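Local coordinates for protein metal-independent carbonic anhydrase (Nostoc sp. PCC 7120 = FACHB-418, PDB 7C5W) that catalyses the hydration of carbon dioxide to bicarbonate without a metal cofactor, working as a homotetramer built from two dimers, at residues Tyr69-Val74 with Gln156-Asp161. Sequence-based numbering, arbitrary orientation.
Sequences YQFGPV and QFLKDD
Phe71 reaches from the short 3-10 turn that follows helix 52-66 to the end of strand 148-159, where its ring meets Leu158 and Asp160. At CB the side chain leaves the turn toward the strand, and CG lies beside the backbone N (chi1 -56°) and anti to the carbonyl carbon, which carries the ring toward strand 148-159. CD2 and CE2 then run under one methyl of Leu158: CD2 of Leu158 stands 3.8 Å from CE2 of Phe71 and 4.0 Å from CD2 of Phe71. This methyl sits over the ring face, 4.2 Å from the centroid and 28° off the normal, a CH-pi contact. Farthest out, CZ of Phe71 comes to 3.9 Å from CB of Asp160, which meets the ring at its edge, in the ring plane. Only the methylene of Asp160 is used here; its carboxylate, turned 72° from the ring plane, is engaged by Arg166 in a salt bridge and by the backbone N of His162 and Lys164. The second subunit adds to the surroundings: its Arg22 makes a cation-pi contact with the Phe71 ring and its Asp161 packs on Phe71. Cutting the ring back to an alanine here is likely to leave the Leu158 methyl without its aromatic face, open a gap between turn and strand, and take the pi partner from Arg22 of the neighbouring subunit. With only a ring, a methyl and a methylene meeting, the contact between the two segments is apolar, joining the turn to the sheet at a subunit interface, while the charge of Asp160 is probably balanced mainly by Arg166 of its own chain.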
# COMPACT_ATOMS: atom_id res chain seq x y z
N TYR A 69 -3.74 -5.37 -18.09
CA TYR A 69 -4.65 -4.55 -18.95
C TYR A 69 -6.08 -4.62 -18.42
O TYR A 69 -6.85 -3.68 -18.70
CB TYR A 69 -4.52 -4.98 -20.41
CG TYR A 69 -3.23 -4.51 -21.03
CD1 TYR A 69 -3.05 -3.17 -21.33
CD2 TYR A 69 -2.18 -5.38 -21.28
CE1 TYR A 69 -1.87 -2.71 -21.89
CE2 TYR A 69 -0.99 -4.94 -21.85
CZ TYR A 69 -0.84 -3.60 -22.15
OH TYR A 69 0.33 -3.11 -22.68
N GLN A 70 -6.41 -5.66 -17.64
CA GLN A 70 -7.74 -5.83 -17.00
C GLN A 70 -8.02 -4.68 -16.02
O GLN A 70 -9.20 -4.39 -15.82
CB GLN A 70 -7.83 -7.17 -16.26
CG GLN A 70 -7.79 -8.38 -17.18
CD GLN A 70 -6.38 -8.88 -17.44
OE1 GLN A 70 -5.39 -8.18 -17.20
NE2 GLN A 70 -6.29 -10.10 -17.95
N PHE A 71 -7.00 -4.05 -15.44
CA PHE A 71 -7.18 -2.98 -14.41
C PHE A 71 -7.40 -1.62 -15.07
O PHE A 71 -7.79 -0.68 -14.36
CB PHE A 71 -5.96 -2.88 -13.49
CG PHE A 71 -5.60 -4.16 -12.79
CD1 PHE A 71 -6.54 -4.88 -12.09
CD2 PHE A 71 -4.30 -4.63 -12.82
CE1 PHE A 71 -6.21 -6.07 -11.46
CE2 PHE A 71 -3.97 -5.81 -12.19
CZ PHE A 71 -4.92 -6.53 -11.51
N GLY A 72 -7.13 -1.52 -16.37
CA GLY A 72 -7.03 -0.25 -17.12
C GLY A 72 -5.70 -0.19 -17.88
O GLY A 72 -5.08 -1.22 -18.14
N PRO A 73 -5.21 1.01 -18.24
CA PRO A 73 -3.97 1.11 -19.01
C PRO A 73 -2.80 0.49 -18.24
O PRO A 73 -2.76 0.61 -17.02
CB PRO A 73 -3.77 2.62 -19.17
CG PRO A 73 -4.55 3.20 -17.99
CD PRO A 73 -5.78 2.33 -17.91
N VAL A 74 -1.91 -0.18 -18.98
CA VAL A 74 -0.57 -0.62 -18.51
C VAL A 74 0.45 0.40 -19.00
O VAL A 74 0.34 0.86 -20.16
CB VAL A 74 -0.24 -2.03 -19.01
CG1 VAL A 74 1.20 -2.41 -18.67
CG2 VAL A 74 -1.23 -3.05 -18.47
N GLN A 156 7.07 -3.05 -12.93
CA GLN A 156 6.30 -2.94 -11.66
C GLN A 156 5.25 -4.05 -11.65
O GLN A 156 4.49 -4.14 -12.61
CB GLN A 156 5.66 -1.57 -11.50
CG GLN A 156 5.06 -1.34 -10.12
CD GLN A 156 4.40 0.01 -9.98
OE1 GLN A 156 3.89 0.38 -8.93
NE2 GLN A 156 4.40 0.77 -11.06
N PHE A 157 5.26 -4.89 -10.62
CA PHE A 157 4.30 -6.00 -10.42
C PHE A 157 3.27 -5.59 -9.37
O PHE A 157 3.66 -5.06 -8.31
CB PHE A 157 5.05 -7.26 -10.01
CG PHE A 157 6.02 -7.74 -11.05
CD1 PHE A 157 5.58 -8.51 -12.13
CD2 PHE A 157 7.36 -7.39 -10.99
CE1 PHE A 157 6.48 -8.93 -13.10
CE2 PHE A 157 8.25 -7.82 -11.95
CZ PHE A 157 7.81 -8.59 -13.01
N LEU A 158 1.99 -5.81 -9.68
CA LEU A 158 0.87 -5.73 -8.70
C LEU A 158 0.35 -7.15 -8.42
O LEU A 158 0.15 -7.92 -9.37
CB LEU A 158 -0.22 -4.83 -9.29
CG LEU A 158 -1.49 -4.70 -8.47
CD1 LEU A 158 -1.21 -4.01 -7.15
CD2 LEU A 158 -2.55 -3.92 -9.24
N LYS A 159 0.19 -7.49 -7.14
CA LYS A 159 -0.40 -8.78 -6.69
C LYS A 159 -1.92 -8.62 -6.67
O LYS A 159 -2.42 -7.82 -5.84
CB LYS A 159 0.17 -9.13 -5.31
CG LYS A 159 -0.26 -10.48 -4.75
CD LYS A 159 0.59 -10.87 -3.57
CE LYS A 159 0.63 -12.36 -3.30
NZ LYS A 159 1.82 -12.73 -2.49
N ASP A 160 -2.61 -9.28 -7.60
CA ASP A 160 -4.08 -9.14 -7.79
C ASP A 160 -4.82 -9.85 -6.64
O ASP A 160 -4.14 -10.51 -5.81
CB ASP A 160 -4.54 -9.67 -9.15
CG ASP A 160 -4.25 -11.14 -9.41
OD1 ASP A 160 -4.07 -11.90 -8.42
OD2 ASP A 160 -4.17 -11.50 -10.60
N ASP A 161 -6.15 -9.71 -6.61
CA ASP A 161 -7.05 -10.26 -5.57
C ASP A 161 -6.85 -11.78 -5.47
O ASP A 161 -7.23 -12.34 -4.44
CB ASP A 161 -8.52 -9.89 -5.85
CG ASP A 161 -8.90 -8.43 -5.62
OD1 ASP A 161 -8.16 -7.72 -4.91
OD2 ASP A 161 -9.96 -8.00 -6.15